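Local coordinates for protein tyrosinase (Aspergillus oryzae, PDB 6JU7) that probably oxidises L-tyrosine and L-dopa to L-dopaquinone with molecular oxygen at a pair of copper ions, a step of melanin synthesis, at residues P269-L274 and I331-H336. The protein carries 1 engineered substitution. Sequence-based numbering, arbitrary orientation.
Sequences PWYQNL and IHNNVH. With TYR (tyrosine), chain E.
N334 reaches out from its helix into the loop 269-274, and both ends of its amide are used there. OD1 of N334 accepts the backbone N-H of Y271, the N to OD1 distance being 3.0 Å, on a lone pair in the carbonyl plane. ND2 of N334 gives one proton to OE1 of Q272 at 2.9 Å, with an N-H...O angle of 162°, and the other to the backbone O of A330 one turn back, so the buried amide cannot easily flip. Q272 gets its carbonyl there by a bend at chi2, which folds the chain back and sets OE1 over one face of the Y271 ring; its amide lies nearly coplanar with that of N334. W270 brings the edge of its indole to the same amide: CE3 of W270 is 3.4 Å from ND2 of N334, with the two planes 77° apart. Its NE1 bonds to the backbone O of P281.

Y271 carries CG between its backbone N and carbonyl carbon (chi1 65°), and its ring lies across N334 and N333, CD2 of Y271 being 3.2 Å from OD1 of N334. The phenol oxygen then meets N333, whose ND2 donates to OH of Y271 at 3.0 Å in an almost straight bond lying in the amide plane. OD1 of N333 sits 3.4 Å from CD1 of the bound tyrosine, so Y271 is probably a second-shell partner of a residue bordering the substrate. The ligand's phenol ring lies over one face of H336, which with H332 and H376 forms one copper site; here its NE2 is hydrogen-bonded to NE2 of H376.

Within the common central domain of tyrosinase, the contact ties the loop between helices 258-267 and 283-292 to helix 328-340, which supplies two of those histidines four residues apart, while helix 371-389, bearing H376, packs against H332 and V335.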
loop_
_atom_site.group_PDB
_atom_site.type_symbol
_atom_site.label_atom_id
_atom_site.label_comp_id
_atom_site.label_asym_id
_atom_site.label_seq_id
_atom_site.Cartn_x
_atom_site.Cartn_y
_atom_site.Cartn_z
ATOM N N PRO B 269 -20.362 -6.388 -1.127
ATOM C CA PRO B 269 -20.975 -6.471 -2.464
ATOM C C PRO B 269 -21.031 -7.907 -2.979
ATOM O O PRO B 269 -20.213 -8.335 -3.789
ATOM C CB PRO B 269 -20.072 -5.560 -3.291
ATOM C CG PRO B 269 -18.730 -5.678 -2.628
ATOM C CD PRO B 269 -19.015 -5.776 -1.145
ATOM N N TRP B 270 -22.013 -8.659 -2.483
ATOM C CA TRP B 270 -22.253 -10.036 -2.928
ATOM C C TRP B 270 -22.322 -10.148 -4.450
ATOM O O TRP B 270 -22.935 -9.297 -5.110
ATOM C CB TRP B 270 -23.567 -10.585 -2.331
ATOM C CG TRP B 270 -23.545 -10.493 -0.821
ATOM C CD1 TRP B 270 -24.222 -9.568 -0.072
ATOM C CD2 TRP B 270 -22.831 -11.301 0.117
ATOM N NE1 TRP B 270 -23.991 -9.755 1.265
ATOM C CE2 TRP B 270 -23.131 -10.817 1.412
ATOM C CE3 TRP B 270 -21.973 -12.399 0.009
ATOM C CZ2 TRP B 270 -22.595 -11.390 2.569
ATOM C CZ3 TRP B 270 -21.443 -12.962 1.162
ATOM C CH2 TRP B 270 -21.749 -12.463 2.429
ATOM N N TYR B 271 -21.755 -11.217 -5.024
ATOM C CA TYR B 271 -21.861 -11.341 -6.487
ATOM C C TYR B 271 -23.210 -11.939 -6.882
ATOM O O TYR B 271 -23.621 -11.763 -8.041
ATOM C CB TYR B 271 -20.711 -12.120 -7.123
ATOM C CG TYR B 271 -20.600 -13.575 -6.751
ATOM C CD1 TYR B 271 -21.368 -14.556 -7.364
ATOM C CD2 TYR B 271 -19.692 -13.978 -5.780
ATOM C CE1 TYR B 271 -21.252 -15.890 -7.012
ATOM C CE2 TYR B 271 -19.577 -15.303 -5.419
ATOM C CZ TYR B 271 -20.355 -16.259 -6.029
ATOM O OH TYR B 271 -20.229 -17.586 -5.689
ATOM N N GLN B 272 -23.872 -12.605 -5.936
ATOM C CA GLN B 272 -25.164 -13.223 -6.200
ATOM C C GLN B 272 -26.289 -12.208 -6.339
ATOM O O GLN B 272 -26.281 -11.150 -5.718
ATOM C CB GLN B 272 -25.504 -14.218 -5.080
ATOM C CG GLN B 272 -24.566 -15.399 -5.044
ATOM C CD GLN B 272 -23.371 -15.217 -4.128
ATOM O OE1 GLN B 272 -22.883 -14.133 -3.822
ATOM N NE2 GLN B 272 -22.855 -16.369 -3.704
ATOM N N ASN B 273 -27.261 -12.596 -7.160
ATOM C CA ASN B 273 -28.565 -11.948 -7.232
ATOM C C ASN B 273 -29.360 -12.252 -5.960
ATOM O O ASN B 273 -29.680 -13.415 -5.677
ATOM C CB ASN B 273 -29.335 -12.453 -8.461
ATOM C CG ASN B 273 -30.567 -11.621 -8.744
ATOM O OD1 ASN B 273 -30.836 -10.673 -8.016
ATOM N ND2 ASN B 273 -31.300 -11.951 -9.808
ATOM N N LEU B 274 -29.646 -11.214 -5.188
ATOM C CA LEU B 274 -30.384 -11.349 -3.938
ATOM C C LEU B 274 -31.830 -10.889 -4.103
ATOM O O LEU B 274 -32.481 -10.505 -3.129
ATOM C CB LEU B 274 -29.717 -10.546 -2.812
ATOM C CG LEU B 274 -28.242 -10.880 -2.552
ATOM C CD1 LEU B 274 -27.781 -10.285 -1.224
ATOM C CD2 LEU B 274 -28.015 -12.378 -2.580
ATOM N N ILE B 331 -19.835 -18.157 0.278
ATOM C CA ILE B 331 -19.270 -17.116 1.141
ATOM C C ILE B 331 -17.769 -16.988 0.897
ATOM O O ILE B 331 -17.261 -15.860 0.738
ATOM C CB ILE B 331 -19.576 -17.407 2.632
ATOM C CG1 ILE B 331 -21.070 -17.402 2.929
ATOM C CG2 ILE B 331 -18.808 -16.436 3.518
ATOM C CD1 ILE B 331 -21.504 -17.803 4.314
ATOM N N HIS B 332 -17.073 -18.110 0.833
ATOM C CA HIS B 332 -15.626 -18.118 0.591
ATOM C C HIS B 332 -15.285 -17.419 -0.715
ATOM O O HIS B 332 -14.286 -16.701 -0.816
ATOM C CB HIS B 332 -15.097 -19.552 0.677
ATOM C CG HIS B 332 -14.111 -19.995 -0.342
ATOM N ND1 HIS B 332 -14.497 -20.348 -1.630
ATOM C CD2 HIS B 332 -12.780 -20.221 -0.293
ATOM C CE1 HIS B 332 -13.437 -20.725 -2.313
ATOM N NE2 HIS B 332 -12.372 -20.658 -1.533
ATOM N N ASN B 333 -16.107 -17.618 -1.743
ATOM C CA ASN B 333 -15.854 -17.007 -3.031
ATOM C C ASN B 333 -15.894 -15.480 -2.928
ATOM O O ASN B 333 -15.028 -14.805 -3.493
ATOM C CB ASN B 333 -16.904 -17.431 -4.064
ATOM C CG ASN B 333 -16.791 -18.854 -4.537
ATOM O OD1 ASN B 333 -15.780 -19.529 -4.278
ATOM N ND2 ASN B 333 -17.819 -19.293 -5.266
ATOM N N ASN B 334 -16.943 -14.990 -2.255
ATOM C CA ASN B 334 -17.074 -13.549 -2.044
ATOM C C ASN B 334 -15.911 -13.003 -1.228
ATOM O O ASN B 334 -15.374 -11.959 -1.607
ATOM C CB ASN B 334 -18.407 -13.210 -1.363
ATOM C CG ASN B 334 -19.569 -13.256 -2.340
ATOM O OD1 ASN B 334 -19.725 -12.305 -3.097
ATOM N ND2 ASN B 334 -20.345 -14.325 -2.334
ATOM N N VAL B 335 -15.533 -13.678 -0.142
ATOM C CA VAL B 335 -14.412 -13.129 0.634
ATOM C C VAL B 335 -13.150 -13.074 -0.210
ATOM O O VAL B 335 -12.389 -12.107 -0.119
ATOM C CB VAL B 335 -14.200 -13.923 1.931
ATOM C CG1 VAL B 335 -12.968 -13.457 2.692
ATOM C CG2 VAL B 335 -15.457 -13.831 2.797
ATOM N N HIS B 336 -12.896 -14.070 -1.060
ATOM C CA HIS B 336 -11.745 -14.028 -1.956
ATOM C C HIS B 336 -11.771 -12.785 -2.832
ATOM O O HIS B 336 -10.755 -12.107 -2.966
ATOM C CB HIS B 336 -11.738 -15.270 -2.863
ATOM C CG HIS B 336 -10.910 -16.408 -2.349
ATOM N ND1 HIS B 336 -9.549 -16.470 -2.535
ATOM C CD2 HIS B 336 -11.226 -17.525 -1.653
ATOM C CE1 HIS B 336 -9.057 -17.577 -1.979
ATOM N NE2 HIS B 336 -10.071 -18.242 -1.427
HETATM N N TYR E . -13.343 -15.275 -8.292
HETATM C CA TYR E . -14.149 -16.373 -7.772
HETATM C C TYR E . -15.635 -16.091 -8.011
HETATM O O TYR E . -16.427 -17.044 -7.913
HETATM C CB TYR E . -13.913 -16.610 -6.288
HETATM C CG TYR E . -12.649 -17.340 -5.898
HETATM C CD1 TYR E . -12.718 -18.629 -5.373
HETATM C CD2 TYR E . -11.395 -16.760 -6.014
HETATM C CE1 TYR E . -11.575 -19.318 -5.002
HETATM C CE2 TYR E . -10.247 -17.430 -5.644
HETATM C CZ TYR E . -10.337 -18.712 -5.131
HETATM O OH TYR E . -9.195 -19.373 -4.762
HETATM O OXT TYR E . -15.968 -14.924 -8.288
#